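Local coordinates for SCO family protein (Aquifex aeolicus, PDB 3ME7) that probably binds copper and takes part in electron transport, as a membrane-associated protein of the SCO1/2 family, at residues F70-K75 with N122-P127; I113-M118 with P127-V132; I11-S16 with F107-A112; N19-K24 with K96-K101; K82-Q85 with G89-G92. All blocks are in the same frame, centred on the assembly; numbering follows the deposited sequence.

Contact 1. Residues F70-K75 with N122-P127; sequences FTFDPK and NDFIHP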
# COMPACT_ATOMS: atom_id res chain seq x y z
N PHE A 70 0.51 1.72 -4.65
CA PHE A 70 1.50 2.65 -5.18
C PHE A 70 2.49 1.97 -6.10
O PHE A 70 2.83 0.80 -5.90
CB PHE A 70 2.22 3.42 -4.08
CG PHE A 70 3.28 2.65 -3.38
CD1 PHE A 70 2.96 1.89 -2.28
CD2 PHE A 70 4.60 2.72 -3.79
CE1 PHE A 70 3.93 1.18 -1.60
CE2 PHE A 70 5.59 2.01 -3.13
CZ PHE A 70 5.25 1.23 -2.02
N THR A 71 2.91 2.68 -7.13
CA THR A 71 3.92 2.14 -8.03
C THR A 71 5.36 2.42 -7.59
O THR A 71 5.71 3.53 -7.21
CB THR A 71 3.71 2.55 -9.50
OG1 THR A 71 4.83 2.04 -10.25
CG2 THR A 71 3.67 4.07 -9.63
N PHE A 72 6.18 1.38 -7.64
CA PHE A 72 7.61 1.53 -7.34
C PHE A 72 8.50 1.66 -8.56
O PHE A 72 9.74 1.75 -8.43
CB PHE A 72 8.12 0.44 -6.40
CG PHE A 72 8.02 -0.95 -6.95
CD1 PHE A 72 8.99 -1.46 -7.82
CD2 PHE A 72 6.98 -1.78 -6.53
CE1 PHE A 72 8.90 -2.81 -8.30
CE2 PHE A 72 6.88 -3.10 -6.99
CZ PHE A 72 7.81 -3.61 -7.87
N ASP A 73 7.88 1.71 -9.74
CA ASP A 73 8.63 1.96 -10.96
C ASP A 73 8.73 3.46 -11.18
O ASP A 73 7.73 4.09 -11.49
CB ASP A 73 7.95 1.28 -12.14
CG ASP A 73 8.77 1.36 -13.42
OD1 ASP A 73 9.72 2.17 -13.48
OD2 ASP A 73 8.45 0.62 -14.37
N PRO A 74 9.95 4.03 -11.03
CA PRO A 74 10.05 5.49 -11.14
C PRO A 74 9.79 6.05 -12.53
O PRO A 74 9.70 7.27 -12.68
CB PRO A 74 11.48 5.80 -10.68
CG PRO A 74 12.20 4.58 -10.86
CD PRO A 74 11.25 3.42 -10.74
N LYS A 75 9.64 5.18 -13.53
CA LYS A 75 9.30 5.60 -14.88
C LYS A 75 7.78 5.75 -15.06
O LYS A 75 7.32 6.33 -16.05
CB LYS A 75 9.88 4.63 -15.92
CG LYS A 75 11.42 4.58 -15.91
CD LYS A 75 12.01 3.94 -17.16
CE LYS A 75 11.72 4.75 -18.43
NZ LYS A 75 12.48 6.04 -18.46
N ASN A 122 13.17 -7.27 -18.78
CA ASN A 122 12.37 -6.06 -18.91
C ASN A 122 11.41 -5.83 -17.74
O ASN A 122 10.65 -4.84 -17.71
CB ASN A 122 11.59 -6.08 -20.23
CG ASN A 122 11.58 -4.73 -20.90
OD1 ASN A 122 12.35 -4.48 -21.83
ND2 ASN A 122 10.74 -3.82 -20.40
N ASP A 123 11.45 -6.73 -16.77
CA ASP A 123 10.62 -6.62 -15.59
C ASP A 123 11.47 -6.53 -14.33
O ASP A 123 12.70 -6.42 -14.42
CB ASP A 123 9.65 -7.80 -15.51
CG ASP A 123 8.51 -7.67 -16.50
OD1 ASP A 123 7.61 -6.83 -16.27
OD2 ASP A 123 8.54 -8.40 -17.50
N PHE A 124 10.81 -6.56 -13.19
CA PHE A 124 11.48 -6.48 -11.91
C PHE A 124 11.27 -7.76 -11.12
O PHE A 124 10.23 -8.41 -11.25
CB PHE A 124 10.93 -5.31 -11.12
CG PHE A 124 11.27 -3.96 -11.69
CD1 PHE A 124 12.60 -3.58 -11.91
CD2 PHE A 124 10.25 -3.05 -12.00
CE1 PHE A 124 12.91 -2.32 -12.43
CE2 PHE A 124 10.55 -1.79 -12.52
CZ PHE A 124 11.88 -1.43 -12.74
N ILE A 125 12.27 -8.12 -10.32
CA ILE A 125 12.14 -9.14 -9.28
C ILE A 125 11.92 -8.36 -7.99
O ILE A 125 12.65 -7.41 -7.72
CB ILE A 125 13.42 -10.00 -9.20
CG1 ILE A 125 13.48 -10.97 -10.38
CG2 ILE A 125 13.48 -10.81 -7.89
CD1 ILE A 125 14.83 -11.62 -10.55
N HIS A 126 10.91 -8.74 -7.21
CA HIS A 126 10.51 -7.96 -6.04
C HIS A 126 9.70 -8.85 -5.09
O HIS A 126 9.17 -9.88 -5.51
CB HIS A 126 9.66 -6.74 -6.48
CG HIS A 126 8.38 -7.13 -7.15
ND1 HIS A 126 7.20 -7.30 -6.45
CD2 HIS A 126 8.09 -7.41 -8.44
CE1 HIS A 126 6.25 -7.66 -7.29
NE2 HIS A 126 6.76 -7.74 -8.50
N PRO A 127 9.64 -8.47 -3.80
CA PRO A 127 8.72 -9.17 -2.89
C PRO A 127 7.25 -8.87 -3.15
O PRO A 127 6.88 -7.81 -3.70
CB PRO A 127 9.11 -8.66 -1.50
CG PRO A 127 9.85 -7.40 -1.73
CD PRO A 127 10.40 -7.41 -3.13
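Asp73 and Phe124 carry the closest pair of CA atoms across this contact, 9.0 Å apart, so no backbone pairing joins the turn after strand 66-71 to strand 123-125 and side chains alone bridge them. Phe72 does most of the work. Its chi1 of 62° puts Phe72 CG between the backbone N and the carbonyl carbon, and Phe72 CZ lies over one face of the imidazole, toward the rim, 3.6 Å from His126 CG. The two ring planes meet obliquely, at 57°. One atom back along the ring, Phe72 CE1 touches Phe124 CD2 at 3.9 Å as the two side chains slide past each other. Near its own plane the imidazole is also held, His126 ND1 donating to Pro127 O (2.8 Å), which should fix its rotation. Asp73 comes to the edge of the Phe124 ring, with Asp73 OD2 3.7 Å from Phe124 CE2 and the carboxylate nearly perpendicular to the ring plane. Asp73 OD1 accepts from Lys75 N (3.0 Å), forming an Asx turn directly after the ST turn in which Thr71 OG1 accepts from Asp73 N. Replacing Asp73 with alanine would probably leave Lys75 N without this acceptor, making the turn less fixed, and strip the ring edge of Phe124 of its carboxylate neighbour. His126 is a predicted copper ligand, and Phe72 would then belong to the second shell of the site. Around them, Tyr37 packs against both phenylalanines, Leu110 of helix 103-112 touches Phe72, and Pro35 of strand 31-36 adjoins it.

Contact 2. Residues I113-M118 with P127-V132; sequences IDFRFM and PNVVVV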
# COMPACT_ATOMS: atom_id res chain seq x y z
N ILE A 113 9.82 0.53 4.43
CA ILE A 113 9.15 -0.77 4.45
C ILE A 113 10.06 -1.93 4.07
O ILE A 113 9.58 -3.04 3.78
CB ILE A 113 7.82 -0.78 3.61
CG1 ILE A 113 8.10 -0.49 2.12
CG2 ILE A 113 6.79 0.21 4.20
CD1 ILE A 113 6.91 -0.84 1.20
N ASP A 114 11.37 -1.67 4.03
CA ASP A 114 12.40 -2.69 3.74
C ASP A 114 12.14 -3.41 2.42
O ASP A 114 12.33 -4.63 2.31
CB ASP A 114 12.51 -3.72 4.86
CG ASP A 114 12.98 -3.11 6.17
OD1 ASP A 114 13.69 -2.09 6.15
OD2 ASP A 114 12.61 -3.67 7.23
N PHE A 115 11.73 -2.64 1.43
CA PHE A 115 11.37 -3.19 0.13
C PHE A 115 12.50 -2.89 -0.86
O PHE A 115 12.93 -1.75 -0.97
CB PHE A 115 10.06 -2.51 -0.31
CG PHE A 115 9.47 -3.07 -1.57
CD1 PHE A 115 9.95 -2.68 -2.82
CD2 PHE A 115 8.42 -3.98 -1.52
CE1 PHE A 115 9.37 -3.19 -4.01
CE2 PHE A 115 7.86 -4.51 -2.69
CZ PHE A 115 8.31 -4.10 -3.92
N ARG A 116 12.99 -3.92 -1.55
CA ARG A 116 13.97 -3.69 -2.61
C ARG A 116 13.63 -4.51 -3.84
O ARG A 116 13.13 -5.65 -3.75
CB ARG A 116 15.42 -3.89 -2.15
CG ARG A 116 15.86 -5.33 -1.93
CD ARG A 116 17.29 -5.40 -1.37
NE ARG A 116 17.35 -4.92 0.02
CZ ARG A 116 16.94 -5.61 1.08
NH1 ARG A 116 17.02 -5.07 2.30
NH2 ARG A 116 16.43 -6.83 0.94
N PHE A 117 13.88 -3.90 -4.99
CA PHE A 117 13.63 -4.57 -6.26
C PHE A 117 14.88 -4.56 -7.10
O PHE A 117 15.83 -3.83 -6.81
CB PHE A 117 12.41 -3.96 -6.98
CG PHE A 117 12.57 -2.51 -7.39
CD1 PHE A 117 12.25 -1.49 -6.51
CD2 PHE A 117 12.97 -2.18 -8.67
CE1 PHE A 117 12.36 -0.15 -6.91
CE2 PHE A 117 13.08 -0.85 -9.08
CZ PHE A 117 12.78 0.17 -8.18
N MET A 118 14.90 -5.40 -8.14
CA MET A 118 16.06 -5.55 -9.01
C MET A 118 15.59 -5.89 -10.43
O MET A 118 14.48 -6.41 -10.59
CB MET A 118 16.97 -6.66 -8.47
CG MET A 118 16.25 -7.89 -7.93
SD MET A 118 17.06 -8.59 -6.48
CE MET A 118 18.77 -8.40 -6.93
N PRO A 127 9.64 -8.47 -3.80
CA PRO A 127 8.72 -9.17 -2.89
C PRO A 127 7.25 -8.87 -3.15
O PRO A 127 6.88 -7.81 -3.70
CB PRO A 127 9.11 -8.66 -1.50
CG PRO A 127 9.85 -7.40 -1.73
CD PRO A 127 10.40 -7.41 -3.13
N ASN A 128 6.42 -9.81 -2.72
CA ASN A 128 4.97 -9.64 -2.71
C ASN A 128 4.55 -9.28 -1.30
O ASN A 128 4.56 -10.13 -0.43
CB ASN A 128 4.28 -10.94 -3.16
CG ASN A 128 4.73 -11.38 -4.54
OD1 ASN A 128 4.83 -10.58 -5.47
ND2 ASN A 128 5.03 -12.65 -4.68
N VAL A 129 4.18 -8.02 -1.09
CA VAL A 129 3.91 -7.58 0.26
C VAL A 129 2.80 -6.54 0.31
O VAL A 129 2.66 -5.72 -0.60
CB VAL A 129 5.20 -7.02 0.94
CG1 VAL A 129 5.68 -5.75 0.25
CG2 VAL A 129 4.95 -6.78 2.44
N VAL A 130 2.00 -6.60 1.38
CA VAL A 130 1.08 -5.53 1.72
C VAL A 130 1.48 -5.09 3.12
O VAL A 130 1.79 -5.92 3.97
CB VAL A 130 -0.39 -6.04 1.66
CG1 VAL A 130 -1.36 -5.05 2.28
CG2 VAL A 130 -0.77 -6.29 0.21
N VAL A 131 1.51 -3.78 3.34
CA VAL A 131 1.99 -3.24 4.60
C VAL A 131 0.81 -2.54 5.27
O VAL A 131 0.05 -1.82 4.61
CB VAL A 131 3.15 -2.23 4.43
CG1 VAL A 131 3.75 -1.84 5.79
CG2 VAL A 131 4.26 -2.80 3.54
N VAL A 132 0.66 -2.74 6.58
CA VAL A 132 -0.44 -2.11 7.30
C VAL A 132 0.11 -1.13 8.32
O VAL A 132 0.89 -1.51 9.19
CB VAL A 132 -1.39 -3.15 7.96
CG1 VAL A 132 -2.60 -2.40 8.54
CG2 VAL A 132 -1.87 -4.15 6.92
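Arg116 O stands 3.3 Å from Pro127 CD, the shortest approach here, and no hydrogen bond crosses between residues 113-118 and 127-132, whose touching parts run nearly opposite ways. The same methylene also meets an aromatic ring: the pyrrolidine of Pro127 lies over one face of Phe115, with Pro127 CD 4.1 Å from the ring centroid and 20° off the normal, a CH-pi contact shifted toward the rim. The rim of that ring reaches the proline carbonyl as well, Phe115 CE2 lying 3.6 Å from Pro127 O. Phe115 has its CG trans to the backbone N (chi1 -174°), which carries the ring across to the strand, where Val129 CG1 meets its edge in plane, 3.7 Å from Phe115 CD2. Farther along, Ile113 and Val131 close the row with methyl groups, Ile113 CG2 to Val131 CG2 at 4.0 Å, CD1 of Ile113 touching the same Val131 CG2. Tyr142 of strand 139-144 and Pro35 of strand 31-36 extend this apolar layer. Asp114, with positive phi, is the C-prime residue of a Schellman motif ending helix 103-112. The arrangement is thus a helix-terminating loop laid over strand 129-133 of the thioredoxin-like SCO fold, with Phe115 also touching His126, the predicted copper ligand.

Contact 3. Residues I11-S16 with F107-A112; sequences ITLVDS and FKLLDA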
# COMPACT_ATOMS: atom_id res chain seq x y z
N ILE A 11 6.64 12.42 2.82
CA ILE A 11 6.66 11.83 1.48
C ILE A 11 5.49 12.39 0.67
O ILE A 11 4.34 12.34 1.12
CB ILE A 11 6.55 10.30 1.59
CG1 ILE A 11 7.88 9.75 2.10
CG2 ILE A 11 6.19 9.66 0.22
CD1 ILE A 11 7.84 8.31 2.61
N THR A 12 5.80 12.92 -0.51
CA THR A 12 4.78 13.45 -1.40
C THR A 12 4.38 12.38 -2.42
O THR A 12 5.25 11.82 -3.12
CB THR A 12 5.25 14.73 -2.12
OG1 THR A 12 5.54 15.75 -1.14
CG2 THR A 12 4.15 15.25 -3.05
N LEU A 13 3.08 12.11 -2.46
CA LEU A 13 2.46 11.20 -3.41
C LEU A 13 1.53 11.98 -4.33
O LEU A 13 1.07 13.07 -3.99
CB LEU A 13 1.67 10.12 -2.65
CG LEU A 13 2.47 9.32 -1.62
CD1 LEU A 13 1.47 8.54 -0.72
CD2 LEU A 13 3.47 8.41 -2.28
N VAL A 14 1.26 11.42 -5.51
CA VAL A 14 0.35 12.00 -6.49
C VAL A 14 -0.60 10.88 -6.90
O VAL A 14 -0.14 9.81 -7.37
CB VAL A 14 1.10 12.54 -7.72
CG1 VAL A 14 0.17 13.34 -8.61
CG2 VAL A 14 2.29 13.41 -7.29
N ASP A 15 -1.90 11.10 -6.70
CA ASP A 15 -2.88 10.09 -7.09
C ASP A 15 -3.16 10.10 -8.59
O ASP A 15 -2.63 10.93 -9.33
CB ASP A 15 -4.17 10.16 -6.24
CG ASP A 15 -5.06 11.31 -6.59
OD1 ASP A 15 -4.87 11.92 -7.66
OD2 ASP A 15 -5.98 11.56 -5.79
N SER A 16 -3.98 9.15 -9.05
CA SER A 16 -4.18 8.95 -10.48
C SER A 16 -4.99 10.08 -11.13
O SER A 16 -5.11 10.12 -12.36
CB SER A 16 -4.87 7.61 -10.74
OG SER A 16 -6.07 7.52 -10.00
N PHE A 107 12.30 6.41 -2.73
CA PHE A 107 13.40 5.81 -1.90
C PHE A 107 13.00 5.69 -0.47
O PHE A 107 13.21 4.67 0.20
CB PHE A 107 14.68 6.70 -1.89
CG PHE A 107 15.60 6.49 -0.66
CD1 PHE A 107 16.25 5.28 -0.47
CD2 PHE A 107 15.82 7.50 0.27
CE1 PHE A 107 17.10 5.06 0.63
CE2 PHE A 107 16.67 7.30 1.39
CZ PHE A 107 17.32 6.05 1.58
N LYS A 108 12.49 6.82 0.03
CA LYS A 108 12.12 6.99 1.45
C LYS A 108 11.02 6.01 1.82
O LYS A 108 11.07 5.37 2.87
CB LYS A 108 11.66 8.42 1.77
CG LYS A 108 12.77 9.41 2.10
CD LYS A 108 12.29 10.85 1.96
CE LYS A 108 11.43 11.31 3.13
NZ LYS A 108 11.22 12.80 3.06
N LEU A 109 10.04 5.88 0.94
CA LEU A 109 8.93 4.99 1.19
C LEU A 109 9.39 3.53 1.18
O LEU A 109 9.10 2.78 2.12
CB LEU A 109 7.85 5.23 0.13
CG LEU A 109 6.58 4.38 0.21
CD1 LEU A 109 6.00 4.38 1.60
CD2 LEU A 109 5.58 4.89 -0.83
N LEU A 110 10.13 3.13 0.15
CA LEU A 110 10.63 1.74 0.05
C LEU A 110 11.62 1.41 1.16
O LEU A 110 11.63 0.29 1.70
CB LEU A 110 11.26 1.50 -1.33
CG LEU A 110 10.31 1.70 -2.51
CD1 LEU A 110 11.08 1.39 -3.81
CD2 LEU A 110 9.00 0.88 -2.41
N ASP A 111 12.47 2.38 1.50
CA ASP A 111 13.41 2.19 2.60
C ASP A 111 12.67 1.91 3.91
O ASP A 111 13.06 1.02 4.67
CB ASP A 111 14.33 3.40 2.74
CG ASP A 111 15.39 3.19 3.79
OD1 ASP A 111 16.23 2.29 3.60
OD2 ASP A 111 15.37 3.90 4.80
N ALA A 112 11.60 2.66 4.16
CA ALA A 112 10.88 2.50 5.42
C ALA A 112 10.29 1.09 5.54
O ALA A 112 10.29 0.51 6.64
CB ALA A 112 9.78 3.55 5.54
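In this thioredoxin-like SCO domain, Ile11, just before strand 12-15, and Leu13 within it meet Lys108 and Leu109 of helix 103-112, a helix packed on the sheet. The contact is buried and lies away from the predicted copper site; no hydrogen bond crosses the two segments. Ile11 supplies the leading group. Its CD1 methyl comes up to the helix backbone itself, Ile11 CD1 standing 3.7 Å from Leu109 N, and also touches Lys108 CB (3.9 Å) and Leu109 CB (4.0 Å). This methyl reaches so far because CG1 lies opposite the carbonyl carbon of Ile11 (chi1 -73°) and the chain is extended beyond it. Lys108 runs past Ile11 in the opposite direction, bringing its aliphatic part alongside Ile11 CG1, with Lys108 CE also touching it; in the modelled conformer the chain bends at chi3 (77°), and its amine goes on to a salt bridge with Asp10. The residue thus plays a double part, apolar along its length and ionic at its end. Leu109 also touches Phe70 of strand 66-71 and Val7, and so belongs to the wider core beneath the helix. Leu13 continues the strand's share of that core and packs on Phe21 of the neighbouring strand. Its own meeting with the helix is slighter than that of Ile11: Leu13 CD2 lies 4.4 Å from Leu109 CD2.

Contact 4. Residues N19-K24 with K96-K101; sequences NEFQLK and KVVKAK. With SO4 (sulfate ion), chain C.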
# COMPACT_ATOMS: atom_id res chain seq x y z
N ASN A 19 -3.92 14.62 -8.09
CA ASN A 19 -3.95 15.27 -6.77
C ASN A 19 -2.71 14.97 -5.96
O ASN A 19 -2.41 13.81 -5.68
CB ASN A 19 -5.17 14.83 -5.96
CG ASN A 19 -6.48 15.14 -6.64
OD1 ASN A 19 -6.73 16.28 -7.05
ND2 ASN A 19 -7.33 14.12 -6.78
N GLU A 20 -2.01 16.02 -5.57
CA GLU A 20 -0.80 15.86 -4.78
C GLU A 20 -1.10 15.96 -3.29
O GLU A 20 -1.89 16.82 -2.87
CB GLU A 20 0.17 16.97 -5.16
CG GLU A 20 1.56 16.54 -5.28
CD GLU A 20 2.39 17.59 -5.97
OE1 GLU A 20 2.38 17.67 -7.22
OE2 GLU A 20 3.04 18.32 -5.24
N PHE A 21 -0.48 15.10 -2.50
CA PHE A 21 -0.66 15.13 -1.05
C PHE A 21 0.55 14.52 -0.35
O PHE A 21 1.38 13.84 -0.98
CB PHE A 21 -1.95 14.39 -0.63
CG PHE A 21 -1.93 12.90 -0.91
CD1 PHE A 21 -2.23 12.39 -2.18
CD2 PHE A 21 -1.65 11.99 0.11
CE1 PHE A 21 -2.21 11.01 -2.44
CE2 PHE A 21 -1.64 10.61 -0.12
CZ PHE A 21 -1.92 10.12 -1.41
N GLN A 22 0.67 14.79 0.95
CA GLN A 22 1.72 14.17 1.74
C GLN A 22 1.15 13.01 2.50
O GLN A 22 -0.02 12.99 2.87
CB GLN A 22 2.39 15.18 2.66
CG GLN A 22 3.33 16.10 1.89
CD GLN A 22 3.91 17.17 2.75
OE1 GLN A 22 3.19 18.02 3.25
NE2 GLN A 22 5.23 17.14 2.92
N LEU A 23 1.98 11.99 2.72
CA LEU A 23 1.50 10.82 3.42
C LEU A 23 0.85 11.17 4.76
O LEU A 23 -0.17 10.57 5.14
CB LEU A 23 2.63 9.80 3.60
CG LEU A 23 2.20 8.50 4.26
CD1 LEU A 23 1.06 7.83 3.46
CD2 LEU A 23 3.40 7.59 4.35
N LYS A 24 1.39 12.16 5.46
CA LYS A 24 0.82 12.62 6.74
C LYS A 24 -0.65 13.05 6.62
O LYS A 24 -1.39 13.05 7.61
CB LYS A 24 1.66 13.77 7.31
CG LYS A 24 1.54 15.08 6.54
CD LYS A 24 2.25 16.22 7.26
CE LYS A 24 3.75 16.01 7.27
NZ LYS A 24 4.44 17.07 8.08
N LYS A 96 -6.77 4.48 -3.32
CA LYS A 96 -6.07 5.33 -4.28
C LYS A 96 -5.03 4.53 -5.02
O LYS A 96 -4.55 3.52 -4.51
CB LYS A 96 -5.40 6.49 -3.56
CG LYS A 96 -6.34 7.37 -2.76
CD LYS A 96 -5.59 8.56 -2.19
CE LYS A 96 -6.30 9.16 -1.00
NZ LYS A 96 -7.64 9.70 -1.44
N VAL A 97 -4.71 4.97 -6.24
CA VAL A 97 -3.53 4.50 -6.96
C VAL A 97 -2.63 5.73 -7.10
O VAL A 97 -3.07 6.78 -7.62
CB VAL A 97 -3.87 3.91 -8.33
CG1 VAL A 97 -2.62 3.37 -8.99
CG2 VAL A 97 -4.94 2.79 -8.22
N VAL A 98 -1.38 5.61 -6.63
CA VAL A 98 -0.50 6.77 -6.51
C VAL A 98 0.89 6.45 -7.00
O VAL A 98 1.26 5.27 -7.08
CB VAL A 98 -0.40 7.32 -5.06
CG1 VAL A 98 -1.79 7.48 -4.47
CG2 VAL A 98 0.43 6.39 -4.16
N LYS A 99 1.62 7.50 -7.32
CA LYS A 99 3.08 7.42 -7.55
C LYS A 99 3.76 8.39 -6.59
O LYS A 99 3.14 9.34 -6.11
CB LYS A 99 3.45 7.76 -9.00
CG LYS A 99 3.02 9.17 -9.42
CD LYS A 99 3.61 9.55 -10.78
CE LYS A 99 5.09 9.91 -10.64
NZ LYS A 99 5.68 10.21 -11.98
N ALA A 100 5.05 8.18 -6.34
CA ALA A 100 5.85 9.10 -5.55
C ALA A 100 6.21 10.30 -6.45
O ALA A 100 6.49 10.13 -7.64
CB ALA A 100 7.12 8.39 -5.08
N LYS A 101 6.19 11.50 -5.88
CA LYS A 101 6.42 12.72 -6.67
C LYS A 101 7.82 12.70 -7.31
O LYS A 101 7.96 12.94 -8.51
CB LYS A 101 6.22 13.96 -5.78
CG LYS A 101 6.56 15.32 -6.40
CD LYS A 101 5.51 15.79 -7.33
CE LYS A 101 5.86 17.20 -7.83
NZ LYS A 101 4.73 17.72 -8.61
S SO4 C . 3.97 12.73 -14.45
O1 SO4 C . 4.01 11.69 -13.43
O2 SO4 C . 3.83 14.03 -13.81
O3 SO4 C . 5.19 12.68 -15.25
O4 SO4 C . 2.81 12.52 -15.31
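Phe21 and Val98 make the close-packed part of a contact whose other end, Glu20 with Lys101, lies at the surface. The two strands involved are not neighbours in the sheet: strand 12-15 runs between them, so the side chains must reach across it. Phe21 does so with the far end of its ring, Phe21 CZ standing 4.0 Å from Val98 CG1, which sits at the ring edge near its plane. From an oblique direction the aliphatic chain of Lys96 joins in, with Lys96 CD 4.1 Å from the same Phe21 CZ. The lysine chain then bends at chi4, and its NZ bonds to Lys93 O; over the Phe21 ring the amine, Lys96 NZ, stands 6.0 Å from the centroid, at most a weak cation-pi attraction. On the solvent side the touching thins to one ion pair. Lys101 NZ donates to Glu20 OE1 at 2.7 Å, coming from 42° above the carboxylate plane; the lysine, bent at chi2 (77°), crosses the glutamate at about a right angle, its CD and CE also touching OE1. Thr12 of the intervening strand touches both residues. Lys99, on the same strand as Val98, goes another way: Lys99 NZ bonds at 2.7 Å to O1 of a sulfate ion, probably from the crystallisation liquor and also held by Leu78 N, and to Asp76 O. The chemistry is consistent with apolar packing joining the strands inside and a charge pair at the surface, while the Lys99 amine and Leu78 amide probably suit an anion.

Contact 5. Residues K82-Q85 with G89-G92; sequences KRFQ and GIDG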
# COMPACT_ATOMS: atom_id res chain seq x y z
N LYS A 82 -3.30 6.01 -13.80
CA LYS A 82 -4.70 6.14 -14.20
C LYS A 82 -5.16 4.90 -14.96
O LYS A 82 -6.26 4.38 -14.71
CB LYS A 82 -4.90 7.40 -15.05
CG LYS A 82 -6.35 7.70 -15.37
CD LYS A 82 -7.16 7.79 -14.10
CE LYS A 82 -8.65 7.91 -14.38
NZ LYS A 82 -9.44 7.67 -13.14
N ARG A 83 -4.33 4.43 -15.88
CA ARG A 83 -4.61 3.17 -16.60
C ARG A 83 -4.77 1.98 -15.62
O ARG A 83 -5.72 1.20 -15.72
CB ARG A 83 -3.50 2.90 -17.62
CG ARG A 83 -3.83 1.81 -18.67
CD ARG A 83 -2.59 1.46 -19.53
NE ARG A 83 -1.54 0.88 -18.70
CZ ARG A 83 -0.32 1.40 -18.52
NH1 ARG A 83 0.04 2.52 -19.12
NH2 ARG A 83 0.53 0.80 -17.70
N PHE A 84 -3.86 1.89 -14.65
CA PHE A 84 -3.93 0.84 -13.63
C PHE A 84 -5.22 0.92 -12.81
O PHE A 84 -5.89 -0.09 -12.60
CB PHE A 84 -2.69 0.90 -12.72
CG PHE A 84 -2.56 -0.26 -11.77
CD1 PHE A 84 -3.20 -0.25 -10.52
CD2 PHE A 84 -1.78 -1.37 -12.11
CE1 PHE A 84 -3.09 -1.34 -9.65
CE2 PHE A 84 -1.65 -2.45 -11.23
CZ PHE A 84 -2.30 -2.42 -10.00
N GLN A 85 -5.60 2.13 -12.39
CA GLN A 85 -6.81 2.33 -11.59
C GLN A 85 -8.05 1.83 -12.31
O GLN A 85 -8.87 1.11 -11.74
CB GLN A 85 -6.98 3.81 -11.24
CG GLN A 85 -8.24 4.09 -10.41
CD GLN A 85 -8.77 5.49 -10.60
OE1 GLN A 85 -8.10 6.35 -11.17
NE2 GLN A 85 -10.01 5.72 -10.14
N GLY A 89 -10.74 -1.39 -11.66
CA GLY A 89 -12.00 -0.84 -11.18
C GLY A 89 -11.90 -0.19 -9.81
O GLY A 89 -12.88 -0.12 -9.06
N ILE A 90 -10.70 0.28 -9.50
CA ILE A 90 -10.43 0.93 -8.21
C ILE A 90 -11.09 2.32 -8.18
O ILE A 90 -11.00 3.07 -9.14
CB ILE A 90 -8.88 0.96 -7.95
CG1 ILE A 90 -8.37 -0.45 -7.67
CG2 ILE A 90 -8.51 1.92 -6.81
CD1 ILE A 90 -6.87 -0.62 -7.81
N ASP A 91 -11.75 2.65 -7.07
CA ASP A 91 -12.57 3.87 -7.01
C ASP A 91 -11.73 5.14 -7.12
O ASP A 91 -12.15 6.13 -7.71
CB ASP A 91 -13.43 3.90 -5.73
CG ASP A 91 -12.67 4.40 -4.52
OD1 ASP A 91 -12.82 5.58 -4.16
OD2 ASP A 91 -11.88 3.66 -3.95
N GLY A 92 -10.53 5.10 -6.55
CA GLY A 92 -9.58 6.19 -6.73
C GLY A 92 -9.58 7.18 -5.59
O GLY A 92 -8.66 8.01 -5.51
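The side-chain amide of Gln85 and the ring of Phe84 are the two flat groups that meet Ile90. Gly92 CA lies over one face of the Gln85 amide, 3.5 Å from Gln85 NE2, and a side chain on Gly92 would collide with that nitrogen. Ile90 O lies almost exactly in the amide plane, accepting from Gln85 NE2 at 3.0 Å and 157°. Phe84 meets Ile90 obliquely, Phe84 CE1 to Ile90 CD1 at 4.3 Å. CG anti to the backbone N (chi1 180°) and an extended chain carry the Gln85 amide to the 89-92 loop; on the way Gln85 CG lies 4.0 Å from Ile90 CB. At the other end of the amide, Gln85 OE1 accepts from Lys82 NZ (2.7 Å), which comes from above the carbonyl plane, and it also bonds Ser16 OG; Tyr17 OH is a further partner of NE2. With an alanine at Gln85, Ile90 O would probably lose its side-chain donor, and Lys82 and Ser16 the oxygen they share. The backbone adds its own bond, Ile90 N to Gln85 O at 3.0 Å. With Gly89 at positive phi as the C-prime residue, this is the Schellman motif that ends helix 78-87 and turns the chain toward strand 95-100.

In the fold
Contacts 1 and 2 share Pro127 and lie about 10 Å apart between centres; they frame the predicted copper site, where the side chain of His126 of contact 1 is about 4 Å from those of Cys40 and Cys44, the two cysteines being joined by a disulfide. Helix 103-112 of contact 3 borders this region, its Leu110 packing on Phe72 and Phe117. Contacts 3 and 4 are the closest pair, their centres about 7 Å apart, because strand 12-15 is flanked by strands 20-22 and 95-100. Contact 5 packs on Val97 of contact 4 and lies about 21 Å from contact 2 between centres, yet the Phe84 side chain is about 5 Å from that of Cys44, approaching the site from its own helix.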